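Long-range contacts in Xaa-Pro Dipeptidase (Alteromonas macleodii, PDB 2QS8), which probably acts as a metal-dependent dipeptidase of the amidohydrolase superfamily, releasing C-terminal residues from peptides, and holds a methionine in its active site: residues A[237-242]-A[258-263]; A[252-257]-A[273-278]; A[195-200]-A[211-216]. One frame throughout, in Å; residues are numbered along the deposited sequence.

In the fold
The three contacts belong to consecutive beta-alpha units of one TIM barrel, all leading to the pocket that holds methionine and magnesium. The segments of interactions 1 and 2 alternate along the chain; the contact centres are 11 Å apart, and His237 ND1 of interaction 1 lies 2.7 Å from Thr257 OG1 of interaction 2, a probable hydrogen bond. Interaction 3 precedes both. It meets interaction 1 where His237 N is 2.9 Å from Thr198 OG1, again probably hydrogen-bonded, but does not touch interaction 2. The ligand is hydrogen-bonded by His237 NE2 and lies against His255, Thr277 and Gly200. The His255 side chain is about 4 Å from magnesium, that of His237 about 8 Å.

Interaction 1: A[237-242]-A[258-263]; sequences HGAEGM and FMDLEA. With MET (methionine), chain D.
Phe258 N donates to His237 O at 2.9 Å, with an N-H...O angle of 151° and the donor in the carbonyl plane. This bond joins two adjacent strand-to-helix junctions of the TIM barrel, the one between strand 231-236 and helix 239-248 and the one that opens helix 261-270. The Phe258 ring lies obliquely beside the same oxygen, its CD2 3.3 Å from His237 O, and has Gly238 N at its edge. The imidazole of His237 leads the other way. Its CG stands beside the backbone N, opposite the carbonyl carbon (chi1 -69°), which carries the ring toward the bound methionine. There His237 NE2 donates to the ligand carboxylate atom O at 2.7 Å, nearly straight at 166°, with the acceptor near the ring plane. Thr257 holds the other ring nitrogen, ND1, so bonds at both nitrogens fix the ring's rotation. A leucine here, lacking both nitrogens, would probably leave that carboxylate oxygen without this donor and Thr257 OG1 without this partner. Ala239 turns its methyl onto the facing backbone, with CB 3.4 Å from Phe258 O. Met242 and Met259, both selenomethionines, cross obliquely: the extended Met242 chain brings its SE 3.7 Å from Met259 CB and 4.3 Å from Ala263 CB, though the placing of the two methyl ends is doubtful. Asp260 is the N-cap of helix 261-270. Its OD2 forms a salt bridge with Lys243 of helix 239-248, while its OD1 accepts from Ala263 N at 2.8 Å, met nearly along the C-O axis.

Interaction 2: A[252-257]-A[273-278]; sequences SIEHGT and YYVPTI. With MET (methionine), chain D.
The first torsions of His255 and Thr277 bring ND1 and OG1 together: His255 places CG beside its own backbone N (chi1 -39°), and Thr277 tucks OG1 between its backbone N and carbonyl carbon (chi1 71°). The ND1 of His255 then donates to Thr277 OG1 at 2.6 Å, with the hydroxyl oxygen only 1° out of the ring plane. The same hydroxyl points at Pro276 O, but at 2.5 Å between Thr277 OG1 and Pro276 O the length of that bond is doubtful. The bound methionine uses the same pair, its CB over one face of the His255 ring and its CE 3.4 Å from Thr277 OG1. Tyr274 sends its ring edge-on along the other chain past Ile253 O; its OH donates to His255 O at 2.8 Å from above the carbonyl plane rather than on a lone pair. Gly256, with positive phi, passes close to the edge of the Tyr274 ring. The backbones are the parallel strands of a beta-alpha-beta unit, crossing over through helix 261-270 in the TIM barrel. Ile253 N donates to Tyr273 O at 2.9 Å, Val275 N to Ile253 O at 3.0 Å, and His255 N to Val275 O at 2.8 Å, the last tilted from the carbonyl plane. Glu254 and Val275 project side by side. The Glu254 carboxylate sets its OE1 3.3 Å from Val275 CB. It is gripped by three partners: OE1 is hydrogen-bonded to His69 ND1, a second-shell bond that would orient this magnesium-site histidine, while OE2 forms a salt bridge with Arg111 and accepts from Ser252 OG.

Interaction 3: A[195-200]-A[211-216]; sequences ITVTGG and PQFTQE
Ile195 lies over one face of the Phe213 ring, in the beta-alpha-beta unit of strand 192-196, helix 215-227 and strand 231-236 of the TIM barrel. Its CD1 stands 4.2 Å from the Phe213 ring centroid and 9° off the ring normal, a CH-pi contact. The branch point follows, with Ile195 CB 3.9 Å from Phe213 CZ. Thr196 approaches the same ring differently: its carbonyl O lies at the edge, near the ring plane, 3.3 Å from Phe213 CD1. The hydroxyl of Thr196 is linked to Gln212 through a water, with OG1 donating to the water at 2.7 Å and the water donating to Gln212 OE1 at 2.9 Å. Val197 supplies the direct backbone link. Its O accepts from Gln212 N at 2.8 Å, fairly straight at the hydrogen (167°), although the donor stands 44° out of the carbonyl plane. Val197 CG2 rests against Phe213 CB at 3.7 Å. Thr198 is bridged to Pro211 through backbone alone; its hydroxyl turns elsewhere, donating to Gly199 O and accepting from His237 N, and so ties 195-200 to the junction that precedes helix 239-248. Beyond it, Gln212 CG stands beside its own backbone N, opposite the carbonyl carbon, and the extended chain then runs along the backbone of Thr198 and Gly199. Its OE1 also accepts from His150 N of the methionine pocket, and Tyr228 of a second subunit packs on Gln212. The other end of that amide rests on glycine backbone, with Gln212 NE2 3.4 Å from Gly199 CA.

Interaction 1: A[237-242]-A[258-263]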
ATOM      1  N   HIS A 237     -16.819  18.785 -12.776  1.00 25.00           N
ATOM      2  CA  HIS A 237     -16.996  20.102 -13.368  1.00 25.95           C
ATOM      3  C   HIS A 237     -15.997  20.242 -14.518  1.00 26.24           C
ATOM      4  O   HIS A 237     -16.375  20.607 -15.626  1.00 26.85           O
ATOM      5  CB  HIS A 237     -16.746  21.204 -12.328  1.00 25.59           C
ATOM      6  CG  HIS A 237     -17.784  21.279 -11.255  1.00 26.72           C
ATOM      7  ND1 HIS A 237     -19.109  21.549 -11.517  1.00 28.34           N
ATOM      8  CD2 HIS A 237     -17.687  21.155  -9.910  1.00 28.25           C
ATOM      9  CE1 HIS A 237     -19.785  21.589 -10.381  1.00 27.80           C
ATOM     10  NE2 HIS A 237     -18.944  21.353  -9.391  1.00 27.26           N
ATOM     11  N   GLY A 238     -14.725  19.951 -14.238  1.00 26.56           N
ATOM     12  CA  GLY A 238     -13.686  20.044 -15.253  1.00 27.33           C
ATOM     13  C   GLY A 238     -13.860  18.949 -16.289  1.00 28.05           C
ATOM     14  O   GLY A 238     -14.250  17.827 -15.953  1.00 28.52           O
ATOM     15  N   ALA A 239     -13.571  19.267 -17.545  1.00 27.03           N
ATOM     16  CA  ALA A 239     -13.720  18.308 -18.634  1.00 27.56           C
ATOM     17  C   ALA A 239     -12.796  17.096 -18.565  1.00 27.15           C
ATOM     18  O   ALA A 239     -13.227  15.982 -18.852  1.00 25.93           O
ATOM     19  CB  ALA A 239     -13.539  19.010 -19.982  1.00 27.80           C
ATOM     20  N   GLU A 240     -11.533  17.303 -18.192  1.00 27.91           N
ATOM     21  CA  GLU A 240     -10.597  16.192 -18.118  1.00 30.18           C
ATOM     22  C   GLU A 240     -10.965  15.078 -17.130  1.00 28.48           C
ATOM     23  O   GLU A 240     -10.923  13.898 -17.478  1.00 28.13           O
ATOM     24  CB  GLU A 240      -9.183  16.681 -17.810  1.00 34.52           C
ATOM     25  CG  GLU A 240      -8.201  15.527 -17.683  1.00 41.98           C
ATOM     26  CD  GLU A 240      -6.810  15.865 -18.170  1.00 49.07           C
ATOM     27  OE1 GLU A 240      -6.138  16.725 -17.554  1.00 50.67           O
ATOM     28  OE2 GLU A 240      -6.384  15.260 -19.181  1.00 54.72           O
ATOM     29  N   GLY A 241     -11.308  15.439 -15.902  1.00 27.73           N
ATOM     30  CA  GLY A 241     -11.672  14.421 -14.942  1.00 26.25           C
ATOM     31  C   GLY A 241     -12.923  13.736 -15.432  1.00 25.47           C
ATOM     32  O   GLY A 241     -13.048  12.512 -15.365  1.00 26.94           O
HETATM   33  N   MSE A 242     -13.847  14.544 -15.944  1.00 24.52           N
HETATM   34  CA  MSE A 242     -15.114  14.049 -16.460  1.00 23.67           C
HETATM   35  C   MSE A 242     -14.907  12.950 -17.507  1.00 24.19           C
HETATM   36  O   MSE A 242     -15.516  11.888 -17.425  1.00 24.72           O
HETATM   37  CB  MSE A 242     -15.897  15.216 -17.065  1.00 21.28           C
HETATM   38  CG  MSE A 242     -17.305  14.881 -17.498  1.00 20.34           C
HETATM   39 SE   MSE A 242     -18.243  16.452 -18.250  1.00 26.86          SE
HETATM   40  CE  MSE A 242     -20.048  15.755 -18.487  1.00 24.73           C
ATOM     41  N   PHE A 258     -18.211  22.123 -17.205  1.00 25.71           N
ATOM     42  CA  PHE A 258     -17.377  22.477 -18.352  1.00 28.27           C
ATOM     43  C   PHE A 258     -17.257  21.343 -19.363  1.00 28.23           C
ATOM     44  O   PHE A 258     -16.214  21.131 -19.994  1.00 28.88           O
ATOM     45  CB  PHE A 258     -16.007  22.934 -17.861  1.00 28.68           C
ATOM     46  CG  PHE A 258     -16.082  24.039 -16.846  1.00 31.21           C
ATOM     47  CD1 PHE A 258     -16.567  25.299 -17.201  1.00 32.10           C
ATOM     48  CD2 PHE A 258     -15.724  23.808 -15.523  1.00 30.85           C
ATOM     49  CE1 PHE A 258     -16.695  26.303 -16.249  1.00 32.26           C
ATOM     50  CE2 PHE A 258     -15.850  24.799 -14.571  1.00 31.05           C
ATOM     51  CZ  PHE A 258     -16.336  26.049 -14.928  1.00 31.17           C
HETATM   52  N   MSE A 259     -18.356  20.618 -19.510  1.00 28.72           N
HETATM   53  CA  MSE A 259     -18.430  19.514 -20.441  1.00 30.20           C
HETATM   54  C   MSE A 259     -18.100  20.030 -21.842  1.00 31.74           C
HETATM   55  O   MSE A 259     -18.666  21.032 -22.274  1.00 32.11           O
HETATM   56  CB  MSE A 259     -19.839  18.968 -20.420  1.00 29.33           C
HETATM   57  CG  MSE A 259     -20.025  17.736 -21.235  1.00 28.60           C
HETATM   58 SE   MSE A 259     -21.941  17.433 -21.266  1.00 30.37          SE
HETATM   59  CE  MSE A 259     -22.411  17.216 -19.353  1.00 24.26           C
ATOM     60  N   ASP A 260     -17.181  19.371 -22.545  1.00 32.67           N
ATOM     61  CA  ASP A 260     -16.826  19.815 -23.899  1.00 34.77           C
ATOM     62  C   ASP A 260     -17.432  18.927 -24.988  1.00 35.48           C
ATOM     63  O   ASP A 260     -18.124  17.960 -24.685  1.00 34.95           O
ATOM     64  CB  ASP A 260     -15.296  19.898 -24.071  1.00 35.15           C
ATOM     65  CG  ASP A 260     -14.595  18.597 -23.772  1.00 34.76           C
ATOM     66  OD1 ASP A 260     -15.266  17.558 -23.663  1.00 33.51           O
ATOM     67  OD2 ASP A 260     -13.354  18.616 -23.655  1.00 36.62           O
ATOM     68  N   LEU A 261     -17.189  19.263 -26.252  1.00 36.93           N
ATOM     69  CA  LEU A 261     -17.732  18.486 -27.369  1.00 37.12           C
ATOM     70  C   LEU A 261     -17.310  17.021 -27.302  1.00 35.81           C
ATOM     71  O   LEU A 261     -18.126  16.122 -27.502  1.00 35.42           O
ATOM     72  CB  LEU A 261     -17.290  19.089 -28.714  1.00 38.30           C
ATOM     73  CG  LEU A 261     -17.736  18.347 -29.983  1.00 41.65           C
ATOM     74  CD1 LEU A 261     -19.256  18.248 -30.023  1.00 42.38           C
ATOM     75  CD2 LEU A 261     -17.218  19.073 -31.222  1.00 42.54           C
ATOM     76  N   GLU A 262     -16.035  16.782 -27.014  1.00 34.17           N
ATOM     77  CA  GLU A 262     -15.530  15.420 -26.925  1.00 33.05           C
ATOM     78  C   GLU A 262     -16.219  14.619 -25.816  1.00 32.47           C
ATOM     79  O   GLU A 262     -16.568  13.451 -26.003  1.00 32.18           O
ATOM     80  CB  GLU A 262     -14.027  15.425 -26.668  1.00 32.89           C
ATOM     81  CG  GLU A 262     -13.448  14.031 -26.567  1.00 36.76           C
ATOM     82  CD  GLU A 262     -12.018  14.022 -26.069  1.00 39.46           C
ATOM     83  OE1 GLU A 262     -11.474  12.910 -25.899  1.00 40.72           O
ATOM     84  OE2 GLU A 262     -11.443  15.115 -25.848  1.00 39.74           O
ATOM     85  N   ALA A 263     -16.409  15.251 -24.662  1.00 30.14           N
ATOM     86  CA  ALA A 263     -17.047  14.581 -23.541  1.00 31.21           C
ATOM     87  C   ALA A 263     -18.479  14.213 -23.901  1.00 30.50           C
ATOM     88  O   ALA A 263     -18.959  13.157 -23.518  1.00 31.48           O
ATOM     89  CB  ALA A 263     -17.030  15.473 -22.307  1.00 28.41           C
TER
HETATM   90  N   MET D 600     -22.285  20.599  -4.820  1.00 39.57           N
HETATM   91  CA  MET D 600     -21.632  21.104  -6.064  1.00 38.07           C
HETATM   92  C   MET D 600     -20.219  21.615  -5.798  1.00 36.81           C
HETATM   93  O   MET D 600     -19.421  21.648  -6.756  1.00 35.27           O
HETATM   94  CB  MET D 600     -22.468  22.234  -6.663  1.00 41.37           C
HETATM   95  CG  MET D 600     -21.916  22.758  -7.960  1.00 44.20           C
HETATM   96  SD  MET D 600     -23.031  23.896  -8.705  1.00 50.81           S
HETATM   97  CE  MET D 600     -24.328  22.784  -9.168  1.00 47.95           C
HETATM   98  OXT MET D 600     -19.936  21.982  -4.636  1.00 34.66           O

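Interaction 2: A[252-257]-A[273-278]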
ATOM      1  N   SER A 252     -23.350   7.870 -14.492  1.00 24.86           N
ATOM      2  CA  SER A 252     -23.791   9.242 -14.641  1.00 25.38           C
ATOM      3  C   SER A 252     -22.769  10.292 -14.208  1.00 26.24           C
ATOM      4  O   SER A 252     -21.916  10.050 -13.349  1.00 25.88           O
ATOM      5  CB  SER A 252     -25.101   9.448 -13.867  1.00 24.29           C
ATOM      6  OG  SER A 252     -24.921   9.239 -12.479  1.00 23.04           O
ATOM      7  N   ILE A 253     -22.864  11.453 -14.844  1.00 24.47           N
ATOM      8  CA  ILE A 253     -22.011  12.584 -14.548  1.00 25.30           C
ATOM      9  C   ILE A 253     -22.922  13.640 -13.916  1.00 26.49           C
ATOM     10  O   ILE A 253     -23.964  13.986 -14.481  1.00 27.65           O
ATOM     11  CB  ILE A 253     -21.389  13.179 -15.830  1.00 26.72           C
ATOM     12  CG1 ILE A 253     -20.431  12.176 -16.488  1.00 23.43           C
ATOM     13  CG2 ILE A 253     -20.693  14.483 -15.499  1.00 25.66           C
ATOM     14  CD1 ILE A 253     -19.298  11.723 -15.594  1.00 22.47           C
ATOM     15  N   GLU A 254     -22.544  14.133 -12.745  1.00 26.38           N
ATOM     16  CA  GLU A 254     -23.339  15.153 -12.072  1.00 25.54           C
ATOM     17  C   GLU A 254     -22.746  16.524 -12.377  1.00 24.49           C
ATOM     18  O   GLU A 254     -21.528  16.677 -12.401  1.00 22.73           O
ATOM     19  CB  GLU A 254     -23.332  14.913 -10.558  1.00 26.42           C
ATOM     20  CG  GLU A 254     -23.465  13.445 -10.136  1.00 26.92           C
ATOM     21  CD  GLU A 254     -24.794  12.809 -10.535  1.00 28.29           C
ATOM     22  OE1 GLU A 254     -25.852  13.353 -10.162  1.00 29.16           O
ATOM     23  OE2 GLU A 254     -24.775  11.757 -11.212  1.00 26.97           O
ATOM     24  N   HIS A 255     -23.602  17.516 -12.621  1.00 24.07           N
ATOM     25  CA  HIS A 255     -23.161  18.886 -12.918  1.00 23.89           C
ATOM     26  C   HIS A 255     -22.518  19.101 -14.305  1.00 24.15           C
ATOM     27  O   HIS A 255     -22.991  19.927 -15.087  1.00 24.52           O
ATOM     28  CB  HIS A 255     -22.190  19.374 -11.833  1.00 21.57           C
ATOM     29  CG  HIS A 255     -22.556  18.939 -10.450  1.00 21.74           C
ATOM     30  ND1 HIS A 255     -23.801  19.158  -9.903  1.00 23.40           N
ATOM     31  CD2 HIS A 255     -21.844  18.286  -9.504  1.00 21.72           C
ATOM     32  CE1 HIS A 255     -23.839  18.659  -8.679  1.00 22.49           C
ATOM     33  NE2 HIS A 255     -22.663  18.124  -8.415  1.00 23.14           N
ATOM     34  N   GLY A 256     -21.437  18.370 -14.584  1.00 25.42           N
ATOM     35  CA  GLY A 256     -20.736  18.473 -15.859  1.00 27.22           C
ATOM     36  C   GLY A 256     -20.590  19.882 -16.412  1.00 28.57           C
ATOM     37  O   GLY A 256     -20.657  20.098 -17.624  1.00 30.39           O
ATOM     38  N   THR A 257     -20.357  20.833 -15.514  1.00 28.47           N
ATOM     39  CA  THR A 257     -20.246  22.244 -15.848  1.00 26.83           C
ATOM     40  C   THR A 257     -19.432  22.625 -17.082  1.00 26.89           C
ATOM     41  O   THR A 257     -19.913  23.380 -17.918  1.00 26.46           O
ATOM     42  CB  THR A 257     -19.716  23.027 -14.630  1.00 26.23           C
ATOM     43  OG1 THR A 257     -20.556  22.754 -13.506  1.00 23.76           O
ATOM     44  CG2 THR A 257     -19.694  24.529 -14.905  1.00 26.09           C
ATOM     45  N   TYR A 273     -25.506   8.868 -18.381  1.00 30.43           N
ATOM     46  CA  TYR A 273     -26.551   9.840 -18.054  1.00 31.28           C
ATOM     47  C   TYR A 273     -26.003  11.156 -17.503  1.00 31.91           C
ATOM     48  O   TYR A 273     -25.039  11.161 -16.742  1.00 31.66           O
ATOM     49  CB  TYR A 273     -27.543   9.259 -17.041  1.00 31.56           C
ATOM     50  CG  TYR A 273     -28.710   8.527 -17.675  1.00 32.63           C
ATOM     51  CD1 TYR A 273     -28.660   7.147 -17.904  1.00 31.95           C
ATOM     52  CD2 TYR A 273     -29.862   9.219 -18.055  1.00 32.08           C
ATOM     53  CE1 TYR A 273     -29.742   6.470 -18.490  1.00 32.45           C
ATOM     54  CE2 TYR A 273     -30.949   8.558 -18.646  1.00 34.09           C
ATOM     55  CZ  TYR A 273     -30.888   7.184 -18.857  1.00 34.48           C
ATOM     56  OH  TYR A 273     -31.977   6.545 -19.406  1.00 34.48           O
ATOM     57  N   TYR A 274     -26.620  12.267 -17.912  1.00 32.07           N
ATOM     58  CA  TYR A 274     -26.228  13.593 -17.456  1.00 30.82           C
ATOM     59  C   TYR A 274     -27.267  14.129 -16.462  1.00 30.05           C
ATOM     60  O   TYR A 274     -28.436  14.269 -16.801  1.00 29.53           O
ATOM     61  CB  TYR A 274     -26.106  14.565 -18.640  1.00 32.38           C
ATOM     62  CG  TYR A 274     -25.771  16.000 -18.245  1.00 34.79           C
ATOM     63  CD1 TYR A 274     -26.243  17.078 -18.990  1.00 34.73           C
ATOM     64  CD2 TYR A 274     -24.968  16.274 -17.141  1.00 35.39           C
ATOM     65  CE1 TYR A 274     -25.923  18.391 -18.644  1.00 36.04           C
ATOM     66  CE2 TYR A 274     -24.642  17.579 -16.789  1.00 36.07           C
ATOM     67  CZ  TYR A 274     -25.122  18.630 -17.544  1.00 36.69           C
ATOM     68  OH  TYR A 274     -24.798  19.923 -17.195  1.00 36.57           O
ATOM     69  N   VAL A 275     -26.828  14.412 -15.237  1.00 28.36           N
ATOM     70  CA  VAL A 275     -27.688  14.950 -14.179  1.00 25.92           C
ATOM     71  C   VAL A 275     -27.177  16.379 -13.963  1.00 26.88           C
ATOM     72  O   VAL A 275     -26.233  16.609 -13.211  1.00 25.89           O
ATOM     73  CB  VAL A 275     -27.535  14.145 -12.886  1.00 24.97           C
ATOM     74  CG1 VAL A 275     -28.544  14.598 -11.868  1.00 23.96           C
ATOM     75  CG2 VAL A 275     -27.692  12.684 -13.176  1.00 22.87           C
ATOM     76  N   PRO A 276     -27.815  17.360 -14.612  1.00 27.13           N
ATOM     77  CA  PRO A 276     -27.443  18.772 -14.537  1.00 26.53           C
ATOM     78  C   PRO A 276     -27.419  19.535 -13.212  1.00 25.61           C
ATOM     79  O   PRO A 276     -26.469  20.262 -12.956  1.00 26.12           O
ATOM     80  CB  PRO A 276     -28.375  19.420 -15.556  1.00 28.38           C
ATOM     81  CG  PRO A 276     -29.600  18.593 -15.446  1.00 28.93           C
ATOM     82  CD  PRO A 276     -29.058  17.190 -15.384  1.00 26.93           C
ATOM     83  N   THR A 277     -28.435  19.378 -12.378  1.00 24.57           N
ATOM     84  CA  THR A 277     -28.515  20.130 -11.124  1.00 24.70           C
ATOM     85  C   THR A 277     -28.386  21.618 -11.432  1.00 24.69           C
ATOM     86  O   THR A 277     -27.560  22.329 -10.842  1.00 25.14           O
ATOM     87  CB  THR A 277     -27.414  19.736 -10.091  1.00 25.45           C
ATOM     88  OG1 THR A 277     -26.124  20.208 -10.527  1.00 23.71           O
ATOM     89  CG2 THR A 277     -27.403  18.226  -9.888  1.00 23.15           C
ATOM     90  N   ILE A 278     -29.198  22.085 -12.374  1.00 24.21           N
ATOM     91  CA  ILE A 278     -29.181  23.494 -12.749  1.00 25.77           C
ATOM     92  C   ILE A 278     -29.505  24.367 -11.532  1.00 27.18           C
ATOM     93  O   ILE A 278     -28.869  25.393 -11.318  1.00 27.76           O
ATOM     94  CB  ILE A 278     -30.208  23.806 -13.865  1.00 25.33           C
ATOM     95  CG1 ILE A 278     -29.934  22.932 -15.087  1.00 23.72           C
ATOM     96  CG2 ILE A 278     -30.115  25.282 -14.257  1.00 23.50           C
ATOM     97  CD1 ILE A 278     -30.998  23.024 -16.152  1.00 29.14           C
TER
HETATM   98  N   MET D 600     -22.285  20.599  -4.820  1.00 39.57           N
HETATM   99  CA  MET D 600     -21.632  21.104  -6.064  1.00 38.07           C
HETATM  100  C   MET D 600     -20.219  21.615  -5.798  1.00 36.81           C
HETATM  101  O   MET D 600     -19.421  21.648  -6.756  1.00 35.27           O
HETATM  102  CB  MET D 600     -22.468  22.234  -6.663  1.00 41.37           C
HETATM  103  CG  MET D 600     -21.916  22.758  -7.960  1.00 44.20           C
HETATM  104  SD  MET D 600     -23.031  23.896  -8.705  1.00 50.81           S
HETATM  105  CE  MET D 600     -24.328  22.784  -9.168  1.00 47.95           C
HETATM  106  OXT MET D 600     -19.936  21.982  -4.636  1.00 34.66           O

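Interaction 3: A[195-200]-A[211-216]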
ATOM      1  N   ILE A 195     -18.356   9.402  -6.449  1.00 21.45           N
ATOM      2  CA  ILE A 195     -16.990   9.908  -6.332  1.00 21.81           C
ATOM      3  C   ILE A 195     -16.900  11.327  -6.890  1.00 22.16           C
ATOM      4  O   ILE A 195     -17.745  11.742  -7.689  1.00 23.07           O
ATOM      5  CB  ILE A 195     -15.971   9.048  -7.124  1.00 21.45           C
ATOM      6  CG1 ILE A 195     -16.249   9.155  -8.628  1.00 22.59           C
ATOM      7  CG2 ILE A 195     -16.017   7.620  -6.646  1.00 21.68           C
ATOM      8  CD1 ILE A 195     -15.225   8.436  -9.515  1.00 18.81           C
ATOM      9  N   THR A 196     -15.893  12.070  -6.449  1.00 19.40           N
ATOM     10  CA  THR A 196     -15.653  13.411  -6.960  1.00 19.01           C
ATOM     11  C   THR A 196     -14.419  13.264  -7.860  1.00 19.68           C
ATOM     12  O   THR A 196     -13.278  13.251  -7.395  1.00 20.14           O
ATOM     13  CB  THR A 196     -15.389  14.440  -5.818  1.00 19.30           C
ATOM     14  OG1 THR A 196     -14.445  13.911  -4.878  1.00 18.38           O
ATOM     15  CG2 THR A 196     -16.679  14.765  -5.095  1.00 17.27           C
ATOM     16  N   VAL A 197     -14.669  13.119  -9.156  1.00 18.90           N
ATOM     17  CA  VAL A 197     -13.590  12.952 -10.117  1.00 19.10           C
ATOM     18  C   VAL A 197     -12.836  14.261 -10.415  1.00 20.34           C
ATOM     19  O   VAL A 197     -11.777  14.236 -11.042  1.00 20.96           O
ATOM     20  CB  VAL A 197     -14.118  12.334 -11.445  1.00 17.83           C
ATOM     21  CG1 VAL A 197     -14.614  13.418 -12.374  1.00 14.48           C
ATOM     22  CG2 VAL A 197     -13.024  11.490 -12.094  1.00 17.62           C
ATOM     23  N   THR A 198     -13.389  15.394  -9.986  1.00 20.03           N
ATOM     24  CA  THR A 198     -12.718  16.683 -10.169  1.00 21.20           C
ATOM     25  C   THR A 198     -12.939  17.523  -8.919  1.00 21.08           C
ATOM     26  O   THR A 198     -13.691  17.132  -8.029  1.00 21.19           O
ATOM     27  CB  THR A 198     -13.278  17.497 -11.365  1.00 21.66           C
ATOM     28  OG1 THR A 198     -14.580  17.998 -11.036  1.00 19.95           O
ATOM     29  CG2 THR A 198     -13.365  16.639 -12.619  1.00 22.55           C
ATOM     30  N   GLY A 199     -12.287  18.680  -8.855  1.00 22.09           N
ATOM     31  CA  GLY A 199     -12.478  19.561  -7.717  1.00 22.53           C
ATOM     32  C   GLY A 199     -13.927  20.018  -7.683  1.00 23.49           C
ATOM     33  O   GLY A 199     -14.681  19.751  -8.621  1.00 24.63           O
ATOM     34  N   GLY A 200     -14.319  20.709  -6.618  1.00 23.35           N
ATOM     35  CA  GLY A 200     -15.693  21.163  -6.499  1.00 22.59           C
ATOM     36  C   GLY A 200     -15.833  22.579  -5.980  1.00 23.64           C
ATOM     37  O   GLY A 200     -14.836  23.241  -5.696  1.00 23.71           O
ATOM     38  N   PRO A 211      -8.742  17.630 -12.351  1.00 19.79           N
ATOM     39  CA  PRO A 211      -8.916  16.165 -12.317  1.00 19.90           C
ATOM     40  C   PRO A 211      -8.324  15.589 -11.017  1.00 19.43           C
ATOM     41  O   PRO A 211      -7.122  15.741 -10.756  1.00 18.49           O
ATOM     42  CB  PRO A 211      -8.158  15.706 -13.560  1.00 19.01           C
ATOM     43  CG  PRO A 211      -7.039  16.707 -13.642  1.00 20.58           C
ATOM     44  CD  PRO A 211      -7.746  18.015 -13.366  1.00 19.45           C
ATOM     45  N   GLN A 212      -9.161  14.943 -10.206  1.00 19.13           N
ATOM     46  CA  GLN A 212      -8.700  14.394  -8.923  1.00 18.87           C
ATOM     47  C   GLN A 212      -8.652  12.864  -8.813  1.00 20.34           C
ATOM     48  O   GLN A 212      -8.390  12.311  -7.749  1.00 21.08           O
ATOM     49  CB  GLN A 212      -9.520  14.997  -7.778  1.00 18.31           C
ATOM     50  CG  GLN A 212      -9.517  16.521  -7.809  1.00 16.04           C
ATOM     51  CD  GLN A 212     -10.152  17.145  -6.588  1.00 18.25           C
ATOM     52  OE1 GLN A 212     -11.045  16.557  -5.972  1.00 18.22           O
ATOM     53  NE2 GLN A 212      -9.709  18.355  -6.241  1.00 14.92           N
ATOM     54  N   PHE A 213      -8.899  12.188  -9.924  1.00 19.58           N
ATOM     55  CA  PHE A 213      -8.814  10.735  -9.988  1.00 20.90           C
ATOM     56  C   PHE A 213      -7.960  10.435 -11.213  1.00 21.06           C
ATOM     57  O   PHE A 213      -8.137  11.060 -12.266  1.00 21.20           O
ATOM     58  CB  PHE A 213     -10.195  10.093 -10.169  1.00 20.85           C
ATOM     59  CG  PHE A 213     -10.861   9.663  -8.880  1.00 20.84           C
ATOM     60  CD1 PHE A 213     -11.377  10.601  -7.990  1.00 20.34           C
ATOM     61  CD2 PHE A 213     -10.971   8.315  -8.566  1.00 20.80           C
ATOM     62  CE1 PHE A 213     -12.000  10.198  -6.804  1.00 21.81           C
ATOM     63  CE2 PHE A 213     -11.591   7.897  -7.379  1.00 22.99           C
ATOM     64  CZ  PHE A 213     -12.106   8.842  -6.498  1.00 22.06           C
ATOM     65  N   THR A 214      -7.024   9.508 -11.084  1.00 19.41           N
ATOM     66  CA  THR A 214      -6.187   9.126 -12.220  1.00 20.20           C
ATOM     67  C   THR A 214      -7.058   8.146 -13.017  1.00 20.15           C
ATOM     68  O   THR A 214      -8.065   7.656 -12.507  1.00 19.53           O
ATOM     69  CB  THR A 214      -4.917   8.392 -11.764  1.00 19.16           C
ATOM     70  OG1 THR A 214      -5.300   7.132 -11.214  1.00 18.50           O
ATOM     71  CG2 THR A 214      -4.154   9.200 -10.683  1.00 19.56           C
ATOM     72  N   GLN A 215      -6.685   7.853 -14.260  1.00 22.31           N
ATOM     73  CA  GLN A 215      -7.482   6.939 -15.065  1.00 22.61           C
ATOM     74  C   GLN A 215      -7.485   5.573 -14.376  1.00 23.80           C
ATOM     75  O   GLN A 215      -8.513   4.900 -14.307  1.00 23.67           O
ATOM     76  CB  GLN A 215      -6.924   6.823 -16.481  1.00 24.78           C
ATOM     77  CG  GLN A 215      -7.837   6.048 -17.417  1.00 23.47           C
ATOM     78  CD  GLN A 215      -9.187   6.733 -17.599  1.00 24.88           C
ATOM     79  OE1 GLN A 215      -9.275   7.856 -18.111  1.00 26.19           O
ATOM     80  NE2 GLN A 215     -10.250   6.056 -17.178  1.00 27.61           N
ATOM     81  N   GLU A 216      -6.329   5.173 -13.863  1.00 23.41           N
ATOM     82  CA  GLU A 216      -6.209   3.901 -13.151  1.00 25.30           C
ATOM     83  C   GLU A 216      -7.137   3.863 -11.923  1.00 24.55           C
ATOM     84  O   GLU A 216      -7.770   2.847 -11.643  1.00 24.44           O
ATOM     85  CB  GLU A 216      -4.760   3.699 -12.710  1.00 27.86           C
ATOM     86  CG  GLU A 216      -4.516   2.528 -11.776  1.00 33.42           C
ATOM     87  CD  GLU A 216      -3.055   2.447 -11.318  1.00 37.76           C
ATOM     88  OE1 GLU A 216      -2.510   3.472 -10.851  1.00 40.14           O
ATOM     89  OE2 GLU A 216      -2.449   1.357 -11.418  1.00 39.35           O
TER
HETATM   90  O   HOH W   1     -11.772  13.896  -5.079  1.00 23.38           O